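Local coordinates for protein RNA-dependent RNA Polymerase (Bombyx mori cytoplasmic polyhedrosis virus, PDB 6TZ0) that catalyses RNA-templated RNA synthesis, transcribing and probably also replicating the double-stranded RNA genome of the virus, at residues C211-G214 with T215-S219; M758-N761 with A762-D766; E859-S862 with M863-R867; S1043-A1046 with Y1047-F1051. All coordinates share one frame; numbering follows the deposited sequence.

Overall arrangement
The four contacts are local packings within one chain, and contacts 2 and 3 touch. Contact 1 (211-219) lies largely on helix 206-218 in the N-terminal region, and contact 2 (758-766) on helix 754-766. Their centres are about 16 Å apart, with nearest atoms about 7 Å apart. Contacts 2 and 3, with centres about 14 Å apart, are joined by the salt bridge Asp765 OD2 to Arg867 NH2 (2.8 Å) and by packing of Ile764 CG2 on Met863 CE (3.7 Å). Contact 4 (1043-1051) comes within about 5 Å of contact 3 at the nearest atoms. Contact 1 alone is near an annotated site: the Cys211 side chain is about 9 Å from that of the ATP-binding Arg147.

Contact 1: residues C211-G214 with T215-S219; sequences CQVG and TAIMS
Thr215 turns its hydroxyl back along the helix onto the carbonyl of Cys211, one turn earlier. OG1 lies beside its own backbone N (chi1 -58°) and gives a hydrogen bond of 2.7 Å to Cys211 O. The amide Thr215 N bonds the same Cys211 O at 2.9 Å. The two donors reach that oxygen from opposite faces of the carbonyl plane, the hydroxyl tilted 32° from it. One carbonyl is thus gripped twice by one residue. Trp742 NE1 also bonds Thr215 OG1, which fixes the hydroxyl further.

The pattern repeats one turn later. Ser219 OG and Ser219 N both bond Thr215 O, the hydroxyl at 2.7 Å, again from opposite faces.

On another side of the helix, Ile217 follows Val213. Ile217 CD1 meets Val213 CG1 loosely at 4.4 Å. Ile217 CG1 lies much closer to the backbone, 3.3 Å from Val213 O. Met218 CG lies beyond the Gly214 oxygen, 3.3 Å from Gly214 O. The methionine chain then bends twice and its end leads away from 211-214. The backbone is regular, with Met218 N bonded to Gly214 O at 2.9 Å.

Every touching residue is buried. The arrangement is typical of a buried alpha-helix in which threonine and serine hydroxyls bond carbonyls four residues back. Here Ile217 and Met218 pack the helix, in the N-terminal region, against helix 145-160, which carries the ATP-binding Arg147.

Contact 2: residues M758-N761 with A762-D766; sequences MELN and ALIDD
Asn761 and Asp765 stand one helical turn apart and are joined through the backbone, with Asp765 N bonded to Asn761 O at 2.9 Å. Their polar ends have partners outside helix 754-766. Asn761 ND2 bonds the carbonyl of Gly843. The Asp765 CG lies beside its own backbone N (chi1 -68°), which brings OD2 to 3.0 Å from Asn761 O. These two oxygens are both acceptors and do not bond; Arg867 supplies the donor to OD2, in a salt bridge.

Glu759 is fully extended, and OE2 forms salt bridges with both Arg141 and Arg744. Its backbone carbonyl stays in the helix, with Glu759 O accepting Leu763 N at 3.0 Å. Met758 O takes Ala762 N at 3.0 Å, and Leu760 O takes Ile764 N at 2.9 Å.

The apolar part of the contact is small. Leu760 and Ile764 lie side by side and point the same way, with Leu760 CD1 4.0 Å from Ile764 CG1. Both also touch helix 774-786, at Cys784 and Leu777.

Within this turn the carbonyls of Met758, Glu759, Leu760 and Asn761 each accept the amide four residues on. The arginine partners of Glu759 and Asp765 would probably keep both carboxylates ionised.

Contact 3: residues E859-S862 with M863-R867; sequences EDES and MFTAR
Glu861 touches the residues that follow through its CB, which lies 4.2 Å from Thr865 CG2. Its carboxylate is used on other parts of the chain: OE2 makes a salt bridge with Arg1188, and OE1 makes one with Lys871 and accepts a hydrogen bond from Ala847 N.

Ser862 comes next and carries most of the contact. It opens a type I beta turn that runs to Thr865, within the long connection between strand 827-831 and strand 867-868. The turn brings Ser862 CA and Thr865 CA to 5.8 Å. Inside it, the Ser862 carbonyl faces the Thr865 side chain, with Ser862 O 3.3 Å from Thr865 CG2. That methyl sits between its own backbone N and carbonyl carbon, because OG1 takes the anti place to the N (chi1 -179°). It therefore turns back into the bend.

The hydroxyl of Ser862 stands on another side. OG is placed anti to its backbone N (chi1 -178°) and approaches the Phe864 ring obliquely, with Ser862 OG 4.0 Å from Phe864 CD2.

After Ser862, the first bond of the Met863 side chain leads away from the preceding residues, though Met863 CB stays 3.7 Å from Ser862 C. The methionine chain then bends twice and packs on Pro774, Leu777 and Lys778 of helix 774-786, while the Phe864 ring packs on Leu768, Ile1190 and Leu1187. The carbonyls of Met863 and Thr865 both bond Gln1147 NE2.

Contact 4: residues S1043-A1046 with Y1047-F1051; sequences SNLA and YNMSF
Ala1046 to Met1049 form a tight turn in the connection between strand 1029-1030 and helix 1054-1062. The backbone angles of Tyr1047 and Asn1048 fit a type I beta turn. It is closed by a weak hydrogen bond of 3.3 Å from Met1049 N to Ala1046 O.

Met1049 folds its side chain back over the start of the turn. Its CG lies 3.9 Å from Ala1046 CB. Further out, Met1049 crosses Leu1045 obliquely, and both SD and CE come to 3.7 Å from Leu1045 CD1. The methionine is extended as far as SD and bends only at chi3 (69°), which puts CE beside the leucine methyl. Leu1045 also packs on Thr1040 and Phe1150.

Asn1044 meets the far end of the turn through its CB, which is 3.2 Å from Met1049 O. The chain has by then doubled back, so that Asn1044 CA and Ser1050 CA are 5.0 Å apart.

The first bond of the Tyr1047 side chain leads away from 1043-1046; its ring reaches helix 325-339, where OH bonds the carbonyl of Ala329. Ser1053 OG bonds the carbonyls of both Asn1048 and Ser1050, tying the turn to the residues just before helix 1054-1062.

Asn1048 holds CG between its backbone N and carbonyl carbon (chi1 60°). This swings its amide back across the bend, where OD1 lies 3.3 Å from Ala1046 CB.

Contact 1: residues C211-G214 with T215-S219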
loop_
_atom_site.group_PDB
_atom_site.type_symbol
_atom_site.label_atom_id
_atom_site.label_comp_id
_atom_site.label_asym_id
_atom_site.label_seq_id
_atom_site.Cartn_x
_atom_site.Cartn_y
_atom_site.Cartn_z
ATOM N N CYS A 211 -24.661 -1.804 19.132
ATOM C CA CYS A 211 -25.122 -1.661 17.751
ATOM C C CYS A 211 -24.780 -2.887 16.912
ATOM O O CYS A 211 -25.599 -3.344 16.106
ATOM C CB CYS A 211 -24.532 -0.404 17.115
ATOM S SG CYS A 211 -25.213 1.152 17.697
ATOM N N GLN A 212 -23.598 -3.466 17.122
ATOM C CA GLN A 212 -23.225 -4.658 16.366
ATOM C C GLN A 212 -24.019 -5.884 16.811
ATOM O O GLN A 212 -24.394 -6.719 15.979
ATOM C CB GLN A 212 -21.728 -4.920 16.496
ATOM C CG GLN A 212 -21.238 -6.035 15.604
ATOM C CD GLN A 212 -21.368 -5.689 14.139
ATOM O OE1 GLN A 212 -21.079 -4.567 13.728
ATOM N NE2 GLN A 212 -21.810 -6.649 13.342
ATOM N N VAL A 213 -24.292 -6.009 18.110
ATOM C CA VAL A 213 -25.072 -7.151 18.583
ATOM C C VAL A 213 -26.518 -7.047 18.104
ATOM O O VAL A 213 -27.129 -8.047 17.702
ATOM C CB VAL A 213 -24.957 -7.276 20.114
ATOM C CG1 VAL A 213 -25.888 -8.330 20.662
ATOM C CG2 VAL A 213 -23.544 -7.650 20.479
ATOM N N GLY A 214 -27.062 -5.831 18.053
ATOM C CA GLY A 214 -28.382 -5.653 17.478
ATOM C C GLY A 214 -28.425 -5.886 15.981
ATOM O O GLY A 214 -29.432 -6.374 15.457
ATOM N N THR A 215 -27.342 -5.553 15.278
ATOM C CA THR A 215 -27.241 -5.874 13.858
ATOM C C THR A 215 -27.191 -7.382 13.638
ATOM O O THR A 215 -27.786 -7.898 12.686
ATOM C CB THR A 215 -26.006 -5.191 13.271
ATOM O OG1 THR A 215 -26.109 -3.781 13.484
ATOM C CG2 THR A 215 -25.883 -5.440 11.783
ATOM N N ALA A 216 -26.509 -8.105 14.526
ATOM C CA ALA A 216 -26.455 -9.559 14.427
ATOM C C ALA A 216 -27.799 -10.207 14.731
ATOM O O ALA A 216 -28.123 -11.246 14.149
ATOM C CB ALA A 216 -25.385 -10.106 15.365
ATOM N N ILE A 217 -28.583 -9.624 15.642
ATOM C CA ILE A 217 -29.934 -10.130 15.880
ATOM C C ILE A 217 -30.831 -9.853 14.677
ATOM O O ILE A 217 -31.600 -10.723 14.250
ATOM C CB ILE A 217 -30.522 -9.527 17.165
ATOM C CG1 ILE A 217 -29.716 -9.945 18.380
ATOM C CG2 ILE A 217 -31.943 -9.993 17.381
ATOM C CD1 ILE A 217 -30.096 -9.158 19.588
ATOM N N MET A 218 -30.731 -8.648 14.102
ATOM C CA MET A 218 -31.486 -8.312 12.892
ATOM C C MET A 218 -31.097 -9.186 11.705
ATOM O O MET A 218 -31.912 -9.416 10.807
ATOM C CB MET A 218 -31.272 -6.838 12.548
ATOM C CG MET A 218 -32.029 -5.843 13.414
ATOM S SD MET A 218 -33.770 -5.711 12.974
ATOM C CE MET A 218 -34.507 -6.731 14.227
ATOM N N SER A 219 -29.867 -9.685 11.697
ATOM C CA SER A 219 -29.363 -10.563 10.657
ATOM C C SER A 219 -29.902 -11.984 10.748
ATOM O O SER A 219 -29.809 -12.726 9.770
ATOM C CB SER A 219 -27.843 -10.590 10.743
ATOM O OG SER A 219 -27.308 -9.319 10.428
#

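Contact 2: residues M758-N761 with A762-D766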
loop_
_atom_site.group_PDB
_atom_site.type_symbol
_atom_site.label_atom_id
_atom_site.label_comp_id
_atom_site.label_asym_id
_atom_site.label_seq_id
_atom_site.Cartn_x
_atom_site.Cartn_y
_atom_site.Cartn_z
ATOM N N MET A 758 -25.455 6.243 -0.630
ATOM C CA MET A 758 -24.743 5.351 -1.539
ATOM C C MET A 758 -23.782 4.445 -0.778
ATOM O O MET A 758 -23.665 3.254 -1.091
ATOM C CB MET A 758 -24.000 6.160 -2.600
ATOM C CG MET A 758 -23.415 5.305 -3.714
ATOM S SD MET A 758 -22.541 6.215 -5.000
ATOM C CE MET A 758 -20.995 6.572 -4.176
ATOM N N GLU A 759 -23.124 4.984 0.250
ATOM C CA GLU A 759 -22.250 4.178 1.098
ATOM C C GLU A 759 -23.040 3.147 1.893
ATOM O O GLU A 759 -22.610 1.991 2.027
ATOM C CB GLU A 759 -21.465 5.092 2.033
ATOM C CG GLU A 759 -20.502 4.381 2.954
ATOM C CD GLU A 759 -19.728 5.340 3.833
ATOM O OE1 GLU A 759 -19.956 6.564 3.730
ATOM O OE2 GLU A 759 -18.890 4.872 4.631
ATOM N N LEU A 760 -24.204 3.544 2.414
ATOM C CA LEU A 760 -25.043 2.613 3.159
ATOM C C LEU A 760 -25.570 1.503 2.258
ATOM O O LEU A 760 -25.583 0.335 2.658
ATOM C CB LEU A 760 -26.182 3.377 3.843
ATOM C CG LEU A 760 -27.107 2.752 4.898
ATOM C CD1 LEU A 760 -28.314 2.052 4.302
ATOM C CD2 LEU A 760 -26.333 1.782 5.774
ATOM N N ASN A 761 -25.969 1.840 1.029
ATOM C CA ASN A 761 -26.449 0.830 0.091
ATOM C C ASN A 761 -25.335 -0.113 -0.338
ATOM O O ASN A 761 -25.573 -1.313 -0.508
ATOM C CB ASN A 761 -27.076 1.494 -1.132
ATOM C CG ASN A 761 -28.430 2.086 -0.837
ATOM O OD1 ASN A 761 -29.231 1.495 -0.119
ATOM N ND2 ASN A 761 -28.704 3.247 -1.406
ATOM N N ALA A 762 -24.111 0.397 -0.490
ATOM C CA ALA A 762 -22.994 -0.477 -0.836
ATOM C C ALA A 762 -22.657 -1.432 0.304
ATOM O O ALA A 762 -22.364 -2.607 0.065
ATOM C CB ALA A 762 -21.772 0.352 -1.219
ATOM N N LEU A 763 -22.720 -0.960 1.553
ATOM C CA LEU A 763 -22.449 -1.849 2.682
ATOM C C LEU A 763 -23.552 -2.882 2.881
ATOM O O LEU A 763 -23.270 -4.036 3.239
ATOM C CB LEU A 763 -22.263 -1.026 3.952
ATOM C CG LEU A 763 -20.997 -0.185 4.052
ATOM C CD1 LEU A 763 -21.101 0.727 5.238
ATOM C CD2 LEU A 763 -19.788 -1.073 4.201
ATOM N N ILE A 764 -24.805 -2.484 2.654
ATOM C CA ILE A 764 -25.929 -3.412 2.708
ATOM C C ILE A 764 -25.815 -4.466 1.611
ATOM O O ILE A 764 -26.066 -5.653 1.846
ATOM C CB ILE A 764 -27.253 -2.622 2.641
ATOM C CG1 ILE A 764 -27.508 -1.879 3.955
ATOM C CG2 ILE A 764 -28.428 -3.487 2.279
ATOM C CD1 ILE A 764 -27.603 -2.773 5.152
ATOM N N ASP A 765 -25.381 -4.063 0.414
ATOM C CA ASP A 765 -25.172 -5.029 -0.658
ATOM C C ASP A 765 -23.969 -5.926 -0.393
ATOM O O ASP A 765 -23.944 -7.070 -0.858
ATOM C CB ASP A 765 -25.011 -4.305 -1.989
ATOM C CG ASP A 765 -26.290 -3.641 -2.444
ATOM O OD1 ASP A 765 -27.376 -4.124 -2.069
ATOM O OD2 ASP A 765 -26.210 -2.633 -3.178
ATOM N N ASP A 766 -22.972 -5.441 0.348
ATOM C CA ASP A 766 -21.870 -6.311 0.743
ATOM C C ASP A 766 -22.282 -7.320 1.804
ATOM O O ASP A 766 -21.695 -8.402 1.868
ATOM C CB ASP A 766 -20.689 -5.499 1.270
ATOM C CG ASP A 766 -20.029 -4.664 0.211
ATOM O OD1 ASP A 766 -20.126 -5.022 -0.975
ATOM O OD2 ASP A 766 -19.394 -3.649 0.565
#

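Contact 3: residues E859-S862 with M863-R867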
loop_
_atom_site.group_PDB
_atom_site.type_symbol
_atom_site.label_atom_id
_atom_site.label_comp_id
_atom_site.label_asym_id
_atom_site.label_seq_id
_atom_site.Cartn_x
_atom_site.Cartn_y
_atom_site.Cartn_z
ATOM N N GLU A 859 -45.303 -3.676 -4.427
ATOM C CA GLU A 859 -44.540 -4.842 -4.014
ATOM C C GLU A 859 -43.473 -4.488 -2.988
ATOM O O GLU A 859 -42.819 -3.446 -3.081
ATOM C CB GLU A 859 -43.917 -5.502 -5.241
ATOM C CG GLU A 859 -44.958 -6.218 -6.082
ATOM C CD GLU A 859 -44.428 -6.687 -7.409
ATOM O OE1 GLU A 859 -43.324 -6.252 -7.791
ATOM O OE2 GLU A 859 -45.112 -7.501 -8.062
ATOM N N ASP A 860 -43.323 -5.358 -1.991
ATOM C CA ASP A 860 -42.258 -5.250 -0.998
ATOM C C ASP A 860 -40.944 -5.523 -1.708
ATOM O O ASP A 860 -40.613 -6.674 -1.996
ATOM C CB ASP A 860 -42.496 -6.240 0.139
ATOM C CG ASP A 860 -41.603 -5.989 1.344
ATOM O OD1 ASP A 860 -40.791 -5.042 1.327
ATOM O OD2 ASP A 860 -41.719 -6.759 2.317
ATOM N N GLU A 861 -40.200 -4.458 -2.000
ATOM C CA GLU A 861 -39.046 -4.563 -2.880
ATOM C C GLU A 861 -37.921 -5.315 -2.190
ATOM O O GLU A 861 -37.506 -4.963 -1.084
ATOM C CB GLU A 861 -38.580 -3.180 -3.314
ATOM C CG GLU A 861 -39.594 -2.445 -4.155
ATOM C CD GLU A 861 -39.093 -1.106 -4.638
ATOM O OE1 GLU A 861 -37.981 -0.709 -4.243
ATOM O OE2 GLU A 861 -39.816 -0.444 -5.409
ATOM N N SER A 862 -37.444 -6.363 -2.845
ATOM C CA SER A 862 -36.550 -7.318 -2.225
ATOM C C SER A 862 -35.128 -6.775 -2.212
ATOM O O SER A 862 -34.852 -5.654 -2.638
ATOM C CB SER A 862 -36.636 -8.657 -2.954
ATOM O OG SER A 862 -35.812 -9.628 -2.345
ATOM N N MET A 863 -34.200 -7.593 -1.741
ATOM C CA MET A 863 -32.809 -7.184 -1.646
ATOM C C MET A 863 -32.077 -7.259 -2.975
ATOM O O MET A 863 -30.884 -6.949 -3.024
ATOM C CB MET A 863 -32.093 -8.046 -0.611
ATOM C CG MET A 863 -32.732 -7.951 0.749
ATOM S SD MET A 863 -32.824 -6.246 1.294
ATOM C CE MET A 863 -31.098 -5.915 1.533
ATOM N N PHE A 864 -32.759 -7.655 -4.047
ATOM C CA PHE A 864 -32.155 -7.775 -5.363
ATOM C C PHE A 864 -32.747 -6.785 -6.351
ATOM O O PHE A 864 -32.648 -6.995 -7.561
ATOM C CB PHE A 864 -32.328 -9.190 -5.898
ATOM C CG PHE A 864 -31.783 -10.236 -5.000
ATOM C CD1 PHE A 864 -30.427 -10.437 -4.896
ATOM C CD2 PHE A 864 -32.632 -11.034 -4.268
ATOM C CE1 PHE A 864 -29.936 -11.410 -4.082
ATOM C CE2 PHE A 864 -32.146 -12.018 -3.451
ATOM C CZ PHE A 864 -30.791 -12.203 -3.351
ATOM N N THR A 865 -33.371 -5.719 -5.871
ATOM C CA THR A 865 -33.985 -4.773 -6.783
ATOM C C THR A 865 -32.948 -3.799 -7.328
ATOM O O THR A 865 -31.965 -3.457 -6.664
ATOM C CB THR A 865 -35.137 -4.030 -6.101
ATOM O OG1 THR A 865 -35.745 -3.124 -7.027
ATOM C CG2 THR A 865 -34.668 -3.269 -4.887
ATOM N N ALA A 866 -33.163 -3.384 -8.571
ATOM C CA ALA A 866 -32.216 -2.534 -9.263
ATOM C C ALA A 866 -32.338 -1.098 -8.775
ATOM O O ALA A 866 -33.385 -0.656 -8.302
ATOM C CB ALA A 866 -32.439 -2.600 -10.769
ATOM N N ARG A 867 -31.242 -0.368 -8.899
ATOM C CA ARG A 867 -31.201 1.036 -8.538
ATOM C C ARG A 867 -30.969 1.850 -9.798
ATOM O O ARG A 867 -31.007 1.327 -10.912
ATOM C CB ARG A 867 -30.123 1.306 -7.491
ATOM C CG ARG A 867 -30.451 0.675 -6.160
ATOM C CD ARG A 867 -29.402 0.965 -5.118
ATOM N NE ARG A 867 -29.769 0.387 -3.832
ATOM C CZ ARG A 867 -29.384 -0.813 -3.419
ATOM N NH1 ARG A 867 -29.767 -1.265 -2.234
ATOM N NH2 ARG A 867 -28.601 -1.554 -4.184
#

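Contact 4: residues S1043-A1046 with Y1047-F1051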
loop_
_atom_site.group_PDB
_atom_site.type_symbol
_atom_site.label_atom_id
_atom_site.label_comp_id
_atom_site.label_asym_id
_atom_site.label_seq_id
_atom_site.Cartn_x
_atom_site.Cartn_y
_atom_site.Cartn_z
ATOM N N SER A 1043 -27.740 -28.787 2.435
ATOM C CA SER A 1043 -26.540 -28.015 2.774
ATOM C C SER A 1043 -26.372 -26.764 1.925
ATOM O O SER A 1043 -25.580 -26.776 0.980
ATOM C CB SER A 1043 -25.272 -28.869 2.687
ATOM O OG SER A 1043 -25.231 -29.825 3.724
ATOM N N ASN A 1044 -27.201 -25.749 2.190
ATOM C CA ASN A 1044 -27.239 -24.509 1.420
ATOM C C ASN A 1044 -25.871 -23.861 1.246
ATOM O O ASN A 1044 -25.035 -23.883 2.146
ATOM C CB ASN A 1044 -28.190 -23.515 2.083
ATOM C CG ASN A 1044 -27.860 -23.241 3.534
ATOM O OD1 ASN A 1044 -27.001 -23.875 4.122
ATOM N ND2 ASN A 1044 -28.514 -22.243 4.105
ATOM N N LEU A 1045 -25.638 -23.310 0.063
ATOM C CA LEU A 1045 -24.334 -22.781 -0.290
ATOM C C LEU A 1045 -24.183 -21.298 0.020
ATOM O O LEU A 1045 -23.219 -20.677 -0.437
ATOM C CB LEU A 1045 -24.038 -23.098 -1.757
ATOM C CG LEU A 1045 -25.063 -22.854 -2.860
ATOM C CD1 LEU A 1045 -24.975 -21.475 -3.417
ATOM C CD2 LEU A 1045 -24.848 -23.861 -3.960
ATOM N N ALA A 1046 -25.100 -20.733 0.802
ATOM C CA ALA A 1046 -24.946 -19.429 1.430
ATOM C C ALA A 1046 -25.859 -19.401 2.644
ATOM O O ALA A 1046 -26.771 -20.222 2.767
ATOM C CB ALA A 1046 -25.273 -18.280 0.475
ATOM N N TYR A 1047 -25.609 -18.452 3.553
ATOM C CA TYR A 1047 -26.450 -18.368 4.743
ATOM C C TYR A 1047 -27.854 -17.871 4.434
ATOM O O TYR A 1047 -28.769 -18.136 5.217
ATOM C CB TYR A 1047 -25.827 -17.479 5.820
ATOM C CG TYR A 1047 -24.668 -18.088 6.561
ATOM C CD1 TYR A 1047 -24.868 -19.132 7.442
ATOM C CD2 TYR A 1047 -23.387 -17.580 6.425
ATOM C CE1 TYR A 1047 -23.823 -19.688 8.127
ATOM C CE2 TYR A 1047 -22.334 -18.130 7.109
ATOM C CZ TYR A 1047 -22.558 -19.182 7.959
ATOM O OH TYR A 1047 -21.513 -19.733 8.656
ATOM N N ASN A 1048 -28.059 -17.182 3.315
ATOM C CA ASN A 1048 -29.395 -16.755 2.926
ATOM C C ASN A 1048 -30.076 -17.684 1.929
ATOM O O ASN A 1048 -31.221 -17.424 1.553
ATOM C CB ASN A 1048 -29.377 -15.338 2.342
ATOM C CG ASN A 1048 -28.512 -15.211 1.103
ATOM O OD1 ASN A 1048 -27.768 -16.114 0.742
ATOM N ND2 ASN A 1048 -28.668 -14.102 0.404
ATOM N N MET A 1049 -29.410 -18.737 1.474
ATOM C CA MET A 1049 -29.933 -19.578 0.404
ATOM C C MET A 1049 -30.422 -20.927 0.912
ATOM O O MET A 1049 -30.300 -21.936 0.222
ATOM C CB MET A 1049 -28.892 -19.768 -0.695
ATOM C CG MET A 1049 -28.654 -18.522 -1.516
ATOM S SD MET A 1049 -27.423 -18.757 -2.793
ATOM C CE MET A 1049 -28.320 -19.853 -3.869
ATOM N N SER A 1050 -31.011 -20.951 2.105
ATOM C CA SER A 1050 -31.549 -22.186 2.655
ATOM C C SER A 1050 -32.801 -22.607 1.904
ATOM O O SER A 1050 -33.406 -21.824 1.172
ATOM C CB SER A 1050 -31.856 -22.032 4.144
ATOM O OG SER A 1050 -32.918 -21.125 4.355
ATOM N N PHE A 1051 -33.183 -23.866 2.098
ATOM C CA PHE A 1051 -34.295 -24.457 1.367
ATOM C C PHE A 1051 -35.608 -23.774 1.728
ATOM O O PHE A 1051 -36.065 -23.848 2.872
ATOM C CB PHE A 1051 -34.372 -25.950 1.653
ATOM C CG PHE A 1051 -35.536 -26.614 1.012
ATOM C CD1 PHE A 1051 -35.579 -26.784 -0.357
ATOM C CD2 PHE A 1051 -36.597 -27.067 1.776
ATOM C CE1 PHE A 1051 -36.654 -27.392 -0.954
ATOM C CE2 PHE A 1051 -37.674 -27.679 1.186
ATOM C CZ PHE A 1051 -37.703 -27.841 -0.180
#